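Local structure of mitochondrial enolase superfamily member 1 (Homo sapiens, 4A35) at residues Val65-Leu73 with Val111-Val119. The protein catalyses the magnesium-dependent dehydration of L-fuconate to 2-keto-3-deoxy-L-fuconate, a step in the breakdown of L-fucose. Numbering follows the deposited sequence.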
loop_
_atom_site.group_PDB
_atom_site.type_symbol
_atom_site.label_atom_id
_atom_site.label_comp_id
_atom_site.label_asym_id
_atom_site.label_seq_id
_atom_site.Cartn_x
_atom_site.Cartn_y
_atom_site.Cartn_z
ATOM N N VAL A 65 15.256 2.018 0.732
ATOM C CA VAL A 65 14.328 0.894 0.495
ATOM C C VAL A 65 13.760 0.975 -0.952
ATOM O O VAL A 65 13.646 -0.050 -1.685
ATOM C CB VAL A 65 13.220 0.841 1.597
ATOM C CG1 VAL A 65 12.324 -0.368 1.385
ATOM C CG2 VAL A 65 13.822 0.841 3.008
ATOM N N VAL A 66 13.391 2.194 -1.365
ATOM C CA VAL A 66 12.919 2.491 -2.736
ATOM C C VAL A 66 14.042 2.129 -3.753
ATOM O O VAL A 66 13.784 1.434 -4.756
ATOM C CB VAL A 66 12.424 3.958 -2.875
ATOM C CG1 VAL A 66 12.038 4.266 -4.310
ATOM C CG2 VAL A 66 11.245 4.238 -1.917
ATOM N N VAL A 67 15.290 2.599 -3.501
ATOM C CA VAL A 67 16.457 2.272 -4.333
ATOM C C VAL A 67 16.553 0.730 -4.486
ATOM O O VAL A 67 16.686 0.233 -5.599
ATOM C CB VAL A 67 17.769 2.914 -3.768
ATOM C CG1 VAL A 67 19.012 2.323 -4.448
ATOM C CG2 VAL A 67 17.722 4.433 -3.948
ATOM N N CYS A 68 16.413 -0.024 -3.375
ATOM C CA CYS A 68 16.432 -1.488 -3.400
ATOM C C CYS A 68 15.366 -2.066 -4.359
ATOM O O CYS A 68 15.634 -2.991 -5.140
ATOM C CB CYS A 68 16.215 -2.027 -1.988
ATOM S SG CYS A 68 16.620 -3.779 -1.829
ATOM N N ALA A 69 14.165 -1.495 -4.291
ATOM C CA ALA A 69 13.046 -1.976 -5.103
ATOM C C ALA A 69 13.254 -1.577 -6.583
ATOM O O ALA A 69 12.877 -2.370 -7.466
ATOM C CB ALA A 69 11.731 -1.412 -4.561
ATOM N N VAL A 70 13.902 -0.413 -6.857
ATOM C CA VAL A 70 14.241 -0.042 -8.244
ATOM C C VAL A 70 15.206 -1.157 -8.793
ATOM O O VAL A 70 15.000 -1.672 -9.897
ATOM C CB VAL A 70 14.829 1.387 -8.403
ATOM C CG1 VAL A 70 15.384 1.583 -9.853
ATOM C CG2 VAL A 70 13.748 2.446 -8.087
ATOM N N ASN A 71 16.234 -1.540 -8.006
ATOM C CA ASN A 71 17.168 -2.619 -8.378
ATOM C C ASN A 71 16.432 -3.943 -8.653
ATOM O O ASN A 71 16.815 -4.647 -9.598
ATOM C CB ASN A 71 18.282 -2.786 -7.311
ATOM C CG ASN A 71 19.267 -1.624 -7.390
ATOM O OD1 ASN A 71 19.548 -1.114 -8.486
ATOM N ND2 ASN A 71 19.841 -1.194 -6.262
ATOM N N ALA A 72 15.351 -4.262 -7.880
ATOM C CA ALA A 72 14.538 -5.472 -8.103
ATOM C C ALA A 72 13.778 -5.396 -9.418
ATOM O O ALA A 72 13.534 -6.434 -10.048
ATOM C CB ALA A 72 13.565 -5.688 -6.926
ATOM N N LEU A 73 13.390 -4.185 -9.844
ATOM C CA LEU A 73 12.634 -4.055 -11.091
ATOM C C LEU A 73 13.499 -3.928 -12.328
ATOM O O LEU A 73 13.002 -4.129 -13.444
ATOM C CB LEU A 73 11.739 -2.795 -11.016
ATOM C CG LEU A 73 10.533 -2.894 -10.072
ATOM C CD1 LEU A 73 9.995 -1.495 -9.726
ATOM C CD2 LEU A 73 9.459 -3.822 -10.638
ATOM N N VAL A 111 6.312 0.964 -1.358
ATOM C CA VAL A 111 7.676 0.988 -1.924
ATOM C C VAL A 111 7.717 0.506 -3.369
ATOM O O VAL A 111 8.310 1.181 -4.239
ATOM C CB VAL A 111 8.657 0.181 -1.052
ATOM C CG1 VAL A 111 9.954 -0.124 -1.826
ATOM C CG2 VAL A 111 8.956 0.962 0.233
ATOM N N VAL A 112 7.082 -0.624 -3.631
ATOM C CA VAL A 112 7.201 -1.244 -4.968
ATOM C C VAL A 112 6.575 -0.313 -6.050
ATOM O O VAL A 112 7.142 -0.214 -7.142
ATOM C CB VAL A 112 6.621 -2.694 -5.016
ATOM C CG1 VAL A 112 5.090 -2.699 -4.931
ATOM C CG2 VAL A 112 7.129 -3.456 -6.259
ATOM N N HIS A 113 5.505 0.410 -5.701
ATOM C CA HIS A 113 4.859 1.321 -6.671
ATOM C C HIS A 113 5.659 2.615 -6.836
ATOM O O HIS A 113 5.761 3.148 -7.962
ATOM C CB HIS A 113 3.408 1.591 -6.304
ATOM C CG HIS A 113 2.513 1.705 -7.509
ATOM N ND1 HIS A 113 2.514 0.741 -8.505
ATOM C CD2 HIS A 113 1.511 2.589 -7.754
ATOM C CE1 HIS A 113 1.621 1.151 -9.392
ATOM N NE2 HIS A 113 0.946 2.222 -8.943
ATOM N N LEU A 114 6.231 3.143 -5.732
ATOM C CA LEU A 114 7.131 4.309 -5.821
ATOM C C LEU A 114 8.317 3.990 -6.749
ATOM O O LEU A 114 8.623 4.776 -7.672
ATOM C CB LEU A 114 7.650 4.665 -4.416
ATOM C CG LEU A 114 6.560 5.164 -3.420
ATOM C CD1 LEU A 114 7.206 5.566 -2.126
ATOM C CD2 LEU A 114 5.824 6.425 -3.976
ATOM N N ALA A 115 8.910 2.784 -6.582
ATOM C CA ALA A 115 9.994 2.349 -7.430
ATOM C C ALA A 115 9.537 2.220 -8.888
ATOM O O ALA A 115 10.257 2.609 -9.798
ATOM C CB ALA A 115 10.570 1.022 -6.927
ATOM N N THR A 116 8.356 1.619 -9.108
ATOM C CA THR A 116 7.782 1.486 -10.448
ATOM C C THR A 116 7.611 2.888 -11.099
ATOM O O THR A 116 7.976 3.081 -12.295
ATOM C CB THR A 116 6.396 0.770 -10.387
ATOM O OG1 THR A 116 6.564 -0.561 -9.884
ATOM C CG2 THR A 116 5.706 0.740 -11.754
ATOM N N ALA A 117 7.134 3.887 -10.304
ATOM C CA ALA A 117 6.934 5.241 -10.841
ATOM C C ALA A 117 8.287 5.854 -11.264
ATOM O O ALA A 117 8.364 6.435 -12.352
ATOM C CB ALA A 117 6.238 6.168 -9.810
ATOM N N ALA A 118 9.351 5.595 -10.500
ATOM C CA ALA A 118 10.687 6.129 -10.808
ATOM C C ALA A 118 11.233 5.554 -12.131
ATOM O O ALA A 118 11.741 6.309 -12.971
ATOM C CB ALA A 118 11.655 5.839 -9.650
ATOM N N VAL A 119 11.058 4.235 -12.337
ATOM C CA VAL A 119 11.512 3.542 -13.560
ATOM C C VAL A 119 10.689 4.044 -14.750
ATOM O O VAL A 119 11.262 4.438 -15.794
ATOM C CB VAL A 119 11.424 2.003 -13.377
ATOM C CG1 VAL A 119 11.589 1.263 -14.698
ATOM C CG2 VAL A 119 12.460 1.514 -12.338
#
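Ala115 pushes its methyl group into a hole on helix 63-73 bounded by Val66, Ala69, Val70 and Leu73, a knob-into-hole fit at the middle of the contact. Its CB lies 3.6 Å from Ala69 CB. This methyl-to-methyl meeting is consistent with the close approach of the segment axes, 8.3 Å; they cross at -65°. Valine branches extend the packing from this centre towards both ends. Val111 CG1, carried anti to its own backbone nitrogen (chi1 164°), meets Ala69 CB at 3.5 Å, while its other methyl, CG2, packs across Val65 CG1 at 3.8 Å. Val70 divides its branches between two partners: CG2 rests against Ala115 CB at 3.7 Å, and CG1 slides past Val119 CG2.

The polar element belongs to helix 110-131 itself. Thr116 OG1 turns back to Val112 O in a 2.8 Å hydrogen bond; that oxygen also accepts from Thr116 N, and the two donors come from opposite faces of its carbonyl plane. Leu73 CD1 lies 3.6 Å from Thr116 OG1, the two side chains crossing nearly at right angles. A valine in place of Thr116 would probably leave Val112 O with the backbone donor alone.

Both helices belong to the N-terminal capping domain of the enolase superfamily, where Val66 and Leu114 also pack on strand 52-58, and Val65 meets Val111 of the second subunit. Apolar shape matching, with the threonine hydroxyl satisfied within its own helix, therefore holds the pair together in a buried setting that reaches into the dimer interface.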